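Local coordinates for PF14_0633 protein (Plasmodium falciparum, PDB 3IGM) that binds its cognate DNA through an AP2 domain that forms a domain-swapped dimer, and probably acts as a sequence-specific transcription factor, at residues K15-W20 / S32-P37. Residues are numbered along the deposited sequence; the frame is centred on the assembly and turned at random.
With nucleotides of chain B; nucleotides of chain C.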
# COMPACT_ATOMS: atom_id res chain seq x y z
N LYS A 15 -0.00 9.06 -4.52
CA LYS A 15 1.00 8.05 -4.18
C LYS A 15 1.49 8.11 -2.72
O LYS A 15 1.52 7.09 -2.03
CB LYS A 15 2.17 8.06 -5.18
CG LYS A 15 1.78 7.54 -6.56
CD LYS A 15 2.87 7.71 -7.59
CE LYS A 15 2.48 7.00 -8.88
NZ LYS A 15 3.45 7.19 -10.00
N ARG A 16 1.86 9.31 -2.25
CA ARG A 16 2.24 9.48 -0.84
C ARG A 16 1.18 8.93 0.13
O ARG A 16 1.52 8.23 1.09
CB ARG A 16 2.53 10.94 -0.49
CG ARG A 16 3.01 11.09 0.97
CD ARG A 16 3.33 12.51 1.38
NE ARG A 16 2.16 13.37 1.63
CZ ARG A 16 1.15 13.10 2.46
NH1 ARG A 16 1.10 11.94 3.11
NH2 ARG A 16 0.17 13.98 2.62
N MET A 17 -0.10 9.24 -0.12
CA MET A 17 -1.18 8.84 0.78
C MET A 17 -1.61 7.40 0.55
O MET A 17 -2.22 6.78 1.42
CB MET A 17 -2.40 9.75 0.60
CG MET A 17 -2.14 11.22 0.91
SD MET A 17 -3.58 12.26 0.56
CE MET A 17 -4.70 11.60 1.80
N CYS A 18 -1.29 6.85 -0.61
CA CYS A 18 -1.81 5.54 -0.98
C CYS A 18 -3.35 5.58 -0.92
O CYS A 18 -3.99 4.73 -0.29
CB CYS A 18 -1.21 4.47 -0.07
SG CYS A 18 -1.54 2.78 -0.58
N ALA A 19 -3.94 6.58 -1.58
CA ALA A 19 -5.39 6.80 -1.58
C ALA A 19 -5.81 7.51 -2.86
O ALA A 19 -5.02 8.26 -3.46
CB ALA A 19 -5.79 7.64 -0.37
N TRP A 20 -7.06 7.26 -3.25
CA TRP A 20 -7.74 8.01 -4.29
C TRP A 20 -8.30 9.27 -3.67
O TRP A 20 -8.95 9.20 -2.62
CB TRP A 20 -8.93 7.22 -4.86
CG TRP A 20 -8.58 5.88 -5.41
CD1 TRP A 20 -8.70 4.67 -4.79
CD2 TRP A 20 -8.04 5.61 -6.72
NE1 TRP A 20 -8.27 3.66 -5.63
CE2 TRP A 20 -7.86 4.22 -6.82
CE3 TRP A 20 -7.69 6.42 -7.81
CZ2 TRP A 20 -7.34 3.61 -7.97
CZ3 TRP A 20 -7.17 5.81 -8.96
CH2 TRP A 20 -7.01 4.42 -9.03
N SER A 32 -11.18 18.41 -2.03
CA SER A 32 -10.92 16.98 -2.23
C SER A 32 -11.45 16.12 -1.10
O SER A 32 -11.53 16.54 0.05
CB SER A 32 -9.42 16.73 -2.44
OG SER A 32 -8.69 16.90 -1.24
N ARG A 33 -11.82 14.89 -1.45
CA ARG A 33 -12.24 13.88 -0.49
C ARG A 33 -11.36 12.64 -0.66
O ARG A 33 -11.18 12.14 -1.77
CB ARG A 33 -13.73 13.56 -0.67
CG ARG A 33 -14.26 12.38 0.16
CD ARG A 33 -14.61 12.74 1.59
NE ARG A 33 -15.68 13.74 1.70
CZ ARG A 33 -16.94 13.47 2.05
NH1 ARG A 33 -17.34 12.23 2.31
NH2 ARG A 33 -17.80 14.46 2.14
N THR A 34 -10.84 12.16 0.46
CA THR A 34 -9.89 11.06 0.47
C THR A 34 -10.55 9.68 0.64
O THR A 34 -11.38 9.47 1.53
CB THR A 34 -8.86 11.30 1.60
OG1 THR A 34 -8.09 12.48 1.29
CG2 THR A 34 -7.94 10.11 1.73
N PHE A 35 -10.14 8.74 -0.22
CA PHE A 35 -10.63 7.36 -0.18
C PHE A 35 -9.47 6.36 -0.13
O PHE A 35 -8.91 5.99 -1.17
CB PHE A 35 -11.52 7.08 -1.40
CG PHE A 35 -12.80 7.86 -1.41
CD1 PHE A 35 -13.97 7.32 -0.85
CD2 PHE A 35 -12.85 9.13 -1.98
CE1 PHE A 35 -15.16 8.03 -0.86
CE2 PHE A 35 -14.04 9.86 -2.00
CZ PHE A 35 -15.20 9.30 -1.43
N HIS A 36 -9.12 5.94 1.09
CA HIS A 36 -8.11 4.89 1.28
C HIS A 36 -8.70 3.53 0.95
O HIS A 36 -9.90 3.29 1.20
CB HIS A 36 -7.64 4.86 2.74
CG HIS A 36 -6.77 6.02 3.12
ND1 HIS A 36 -5.43 6.07 2.82
CD2 HIS A 36 -7.06 7.19 3.75
CE1 HIS A 36 -4.92 7.21 3.27
NE2 HIS A 36 -5.89 7.90 3.83
N PRO A 37 -7.87 2.61 0.41
CA PRO A 37 -8.35 1.24 0.28
C PRO A 37 -8.97 0.79 1.59
O PRO A 37 -8.46 1.09 2.69
CB PRO A 37 -7.08 0.45 -0.02
CG PRO A 37 -6.19 1.43 -0.72
CD PRO A 37 -6.50 2.78 -0.12
P DC B 3 -11.30 14.56 3.98
OP1 DC B 3 -12.66 14.98 4.39
OP2 DC B 3 -11.13 13.52 2.94
O5' DC B 3 -10.53 15.90 3.55
C5' DC B 3 -10.48 16.99 4.47
C4' DC B 3 -9.50 18.04 4.00
O4' DC B 3 -8.19 17.45 3.88
C3' DC B 3 -9.78 18.59 2.60
O3' DC B 3 -10.51 19.79 2.77
C2' DC B 3 -8.39 18.79 1.97
C1' DC B 3 -7.43 18.28 3.03
N1 DC B 3 -6.29 17.46 2.56
C2 DC B 3 -5.02 18.07 2.54
O2 DC B 3 -4.89 19.25 2.90
N3 DC B 3 -3.97 17.33 2.12
C4 DC B 3 -4.14 16.05 1.74
N4 DC B 3 -3.03 15.38 1.36
C5 DC B 3 -5.43 15.42 1.75
C6 DC B 3 -6.47 16.16 2.16
P DG B 2 -6.56 10.01 6.31
OP1 DG B 2 -7.55 8.93 6.51
OP2 DG B 2 -5.61 9.96 5.17
O5' DG B 2 -7.33 11.40 6.17
C5' DG B 2 -8.34 11.79 7.08
C4' DG B 2 -8.80 13.18 6.68
O4' DG B 2 -7.66 14.08 6.73
C3' DG B 2 -9.37 13.27 5.27
O3' DG B 2 -10.50 14.13 5.29
C2' DG B 2 -8.23 13.84 4.42
C1' DG B 2 -7.38 14.60 5.44
N9 DG B 2 -5.94 14.49 5.19
C8 DG B 2 -5.27 13.39 4.72
N7 DG B 2 -3.99 13.57 4.59
C5 DG B 2 -3.80 14.88 5.00
C6 DG B 2 -2.60 15.64 5.06
O6 DG B 2 -1.47 15.25 4.76
N1 DG B 2 -2.82 16.93 5.53
C2 DG B 2 -4.06 17.44 5.88
N2 DG B 2 -4.09 18.71 6.30
N3 DG B 2 -5.20 16.74 5.82
C4 DG B 2 -4.99 15.47 5.36
P DA C 4 1.49 11.67 -7.20
OP1 DA C 4 2.18 10.68 -8.06
OP2 DA C 4 0.75 11.20 -6.01
O5' DA C 4 2.52 12.79 -6.72
C5' DA C 4 3.02 13.77 -7.67
C4' DA C 4 3.61 15.01 -7.02
O4' DA C 4 2.61 16.03 -6.80
C3' DA C 4 4.27 14.85 -5.66
O3' DA C 4 5.31 15.81 -5.61
C2' DA C 4 3.13 15.16 -4.68
C1' DA C 4 2.40 16.28 -5.41
N9 DA C 4 0.96 16.31 -5.22
C8 DA C 4 0.10 15.25 -5.38
N7 DA C 4 -1.15 15.55 -5.18
C5 DA C 4 -1.15 16.91 -4.89
C6 DA C 4 -2.19 17.82 -4.59
N6 DA C 4 -3.48 17.48 -4.53
N1 DA C 4 -1.85 19.11 -4.35
C2 DA C 4 -0.54 19.46 -4.41
N3 DA C 4 0.51 18.69 -4.68
C4 DA C 4 0.15 17.41 -4.92
O HOH W 1 -4.20 3.92 2.14
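His36 lays its imidazole against Ala19, whose CB sits 3.8 Å from the ring centroid in a CH-pi contact over one face. With chi1 at -72°, CG lies anti to the carbonyl carbon, and this swings the ring back to the 15-20 segment although the CB bond itself points away from it. Beyond CG, ND1 meets a water in the ring plane at 2.6 Å, and the same water donates to Cys18 O. CE1 comes 3.3 Å from Met17 O, also at the edge. CD2 lies by the phosphate oxygens of DG2 of chain B, and NE2 at the tip donates to OP2 of that nucleotide, a nearly straight and very short bond of 2.5 Å. Next to Ala19 and His36 in the chain, Trp20 and Phe35 form an antiparallel hydrogen-bonded pair: Phe35 N reaches Trp20 O at 2.7 Å, and Trp20 N returns to Phe35 O at 3.1 Å. This pair belongs to the hairpin of strands 19-26 and 29-35 in the AP2 domain's three-stranded antiparallel sheet. Met17 CE packs 3.5 Å from Thr34 OG1, while Met17 SD weakly accepts from N4 of DC3 of chain B. Cys18 forms a disulfide with Cys18 of the second subunit. Held at both nitrogens, the imidazole is fixed in rotation and ties the end of strand 29-35 to the DNA backbone.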